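Local coordinates for attaching and effacing protein, pathogenesis factor (Escherichia coli, PDB 4E9L) that probably acts as a bacterial adhesin of the intimin/invasin family, of which this chain forms a row of immunoglobulin-like domains, at residues A[203-208]-A[287-293]. Residues are numbered along the deposited sequence; the frame is centred on the assembly and turned at random.
Sequences EDHVKA and LTVIAGE
H205 and T288 stand side by side on one face of a parallel strand pair, imidazole CD2 of H205 3.9 Å from CB of T288. I290 continues this row: its CG2 meets the edge of the H205 ring, in the ring plane, at CD2, while its CD1 reaches CG of K207 at 4.0 Å. The methylenes of K207 then run on past the carbonyl of A291, CG lying 3.4 Å from A291 O. On the face of V206 and V289, CG2 of V206 packs on CD2 of L287 at 3.9 Å; with chi1 of V206 at 178°, CG1 is anti to the backbone N, leaving CG2 beside that N, where it meets L287. CG1 of V289 lies against CA of A208. Four backbone hydrogen bonds join the two segments: T288 N to D204 O (2.8 Å), V206 N to T288 O, I290 N to V206 O, and A208 N to I290 O, the last more bent at 137°. The N-H at ND1 of H205 bonds to OD1 of D204 at 2.9 Å, meeting the carboxylate from above its plane and probably restraining ring rotation. One water bridges D204 O and T288 OG1, the hydroxyl also bonding E268; a second links A208 O to E293 N where the two segments part. Strand 205-207 borders a mixed sheet, parallel to 278-290, which pairs on its other side with 267-275. V206 and L287 both touch T212 of strand 211-217, in the facing sheet of this Ig-like sandwich; past strand 278-290, G292 N hydrogen-bonds to OD2 of D322, in a loop after strand 313-319 of the next domain.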
loop_
_atom_site.group_PDB
_atom_site.type_symbol
_atom_site.label_atom_id
_atom_site.label_comp_id
_atom_site.label_asym_id
_atom_site.label_seq_id
_atom_site.Cartn_x
_atom_site.Cartn_y
_atom_site.Cartn_z
ATOM N N GLU A 203 -5.190 2.393 -6.403
ATOM C CA GLU A 203 -5.995 2.590 -7.613
ATOM C C GLU A 203 -6.085 1.272 -8.362
ATOM O O GLU A 203 -5.046 0.650 -8.615
ATOM C CB GLU A 203 -5.343 3.637 -8.539
ATOM C CG GLU A 203 -5.188 5.014 -7.922
ATOM C CD GLU A 203 -3.942 5.741 -8.385
ATOM O OE1 GLU A 203 -2.883 5.613 -7.723
ATOM O OE2 GLU A 203 -4.034 6.452 -9.411
ATOM N N ASP A 204 -7.299 0.864 -8.770
ATOM C CA ASP A 204 -7.398 -0.387 -9.536
ATOM C C ASP A 204 -7.388 -0.199 -11.073
ATOM O O ASP A 204 -7.470 -1.171 -11.831
ATOM C CB ASP A 204 -8.483 -1.319 -9.013
ATOM C CG ASP A 204 -9.883 -0.758 -9.014
ATOM O OD1 ASP A 204 -10.138 0.206 -9.771
ATOM O OD2 ASP A 204 -10.724 -1.276 -8.255
ATOM N N HIS A 205 -7.240 1.058 -11.511
ATOM C CA HIS A 205 -7.038 1.426 -12.909
ATOM C C HIS A 205 -5.868 2.399 -12.911
ATOM O O HIS A 205 -5.909 3.418 -12.216
ATOM C CB HIS A 205 -8.306 2.035 -13.544
ATOM C CG HIS A 205 -9.386 1.020 -13.744
ATOM N ND1 HIS A 205 -10.150 0.560 -12.686
ATOM C CD2 HIS A 205 -9.751 0.361 -14.868
ATOM C CE1 HIS A 205 -10.956 -0.359 -13.199
ATOM N NE2 HIS A 205 -10.751 -0.513 -14.510
ATOM N N VAL A 206 -4.786 2.041 -13.603
ATOM C CA VAL A 206 -3.589 2.899 -13.638
ATOM C C VAL A 206 -3.209 3.148 -15.095
ATOM O O VAL A 206 -3.232 2.214 -15.901
ATOM C CB VAL A 206 -2.404 2.304 -12.805
ATOM C CG1 VAL A 206 -1.146 3.176 -12.898
ATOM C CG2 VAL A 206 -2.806 2.094 -11.340
ATOM N N LYS A 207 -2.913 4.402 -15.435
ATOM C CA LYS A 207 -2.500 4.762 -16.792
ATOM C C LYS A 207 -1.081 4.256 -17.064
ATOM O O LYS A 207 -0.219 4.319 -16.173
ATOM C CB LYS A 207 -2.595 6.268 -17.019
ATOM C CG LYS A 207 -4.021 6.789 -16.996
ATOM C CD LYS A 207 -4.050 8.220 -17.522
ATOM C CE LYS A 207 -5.463 8.737 -17.687
ATOM N NZ LYS A 207 -6.039 9.213 -16.403
ATOM N N ALA A 208 -0.850 3.733 -18.295
ATOM C CA ALA A 208 0.446 3.199 -18.728
ATOM C C ALA A 208 1.555 4.227 -18.471
ATOM O O ALA A 208 1.423 5.377 -18.852
ATOM C CB ALA A 208 0.395 2.835 -20.222
ATOM N N LEU A 287 -5.109 -5.038 -10.625
ATOM C CA LEU A 287 -5.398 -3.778 -11.274
ATOM C C LEU A 287 -5.402 -3.942 -12.784
ATOM O O LEU A 287 -4.913 -4.951 -13.320
ATOM C CB LEU A 287 -4.527 -2.588 -10.786
ATOM C CG LEU A 287 -3.020 -2.538 -11.081
ATOM C CD1 LEU A 287 -2.730 -1.903 -12.465
ATOM C CD2 LEU A 287 -2.343 -1.609 -10.090
ATOM N N THR A 288 -5.999 -2.971 -13.451
ATOM C CA THR A 288 -6.026 -2.898 -14.896
ATOM C C THR A 288 -5.129 -1.743 -15.300
ATOM O O THR A 288 -5.318 -0.600 -14.835
ATOM C CB THR A 288 -7.477 -2.718 -15.396
ATOM O OG1 THR A 288 -8.201 -3.904 -15.074
ATOM C CG2 THR A 288 -7.562 -2.508 -16.898
ATOM N N VAL A 289 -4.174 -2.022 -16.183
ATOM C CA VAL A 289 -3.365 -0.959 -16.780
ATOM C C VAL A 289 -4.159 -0.487 -18.021
ATOM O O VAL A 289 -4.459 -1.273 -18.920
ATOM C CB VAL A 289 -1.892 -1.333 -17.099
ATOM C CG1 VAL A 289 -1.113 -0.121 -17.642
ATOM C CG2 VAL A 289 -1.184 -1.919 -15.875
ATOM N N ILE A 290 -4.543 0.777 -18.023
ATOM C CA ILE A 290 -5.268 1.418 -19.118
ATOM C C ILE A 290 -4.284 2.267 -19.914
ATOM O O ILE A 290 -3.129 2.369 -19.497
ATOM C CB ILE A 290 -6.492 2.196 -18.569
ATOM C CG1 ILE A 290 -6.073 3.405 -17.666
ATOM C CG2 ILE A 290 -7.450 1.210 -17.830
ATOM C CD1 ILE A 290 -7.233 4.452 -17.359
ATOM N N ALA A 291 -4.703 2.874 -21.052
ATOM C CA ALA A 291 -3.774 3.699 -21.837
ATOM C C ALA A 291 -3.177 4.845 -21.029
ATOM O O ALA A 291 -3.818 5.367 -20.105
ATOM C CB ALA A 291 -4.451 4.233 -23.109
ATOM N N GLY A 292 -1.954 5.235 -21.383
ATOM C CA GLY A 292 -1.285 6.345 -20.721
ATOM C C GLY A 292 -1.928 7.680 -21.068
ATOM O O GLY A 292 -2.938 7.736 -21.797
ATOM N N GLU A 293 -1.358 8.764 -20.525
ATOM C CA GLU A 293 -1.773 10.145 -20.812
ATOM C C GLU A 293 -1.749 10.296 -22.345
ATOM O O GLU A 293 -0.825 9.786 -22.992
ATOM C CB GLU A 293 -0.718 11.112 -20.213
ATOM C CG GLU A 293 -1.099 12.588 -20.247
ATOM C CD GLU A 293 -0.186 13.546 -19.492
ATOM O OE1 GLU A 293 0.913 13.123 -19.058
ATOM O OE2 GLU A 293 -0.571 14.728 -19.336
HETATM O O HOH W 1 -9.171 -3.747 -12.481
HETATM O O HOH W 2 0.850 8.145 -18.863
#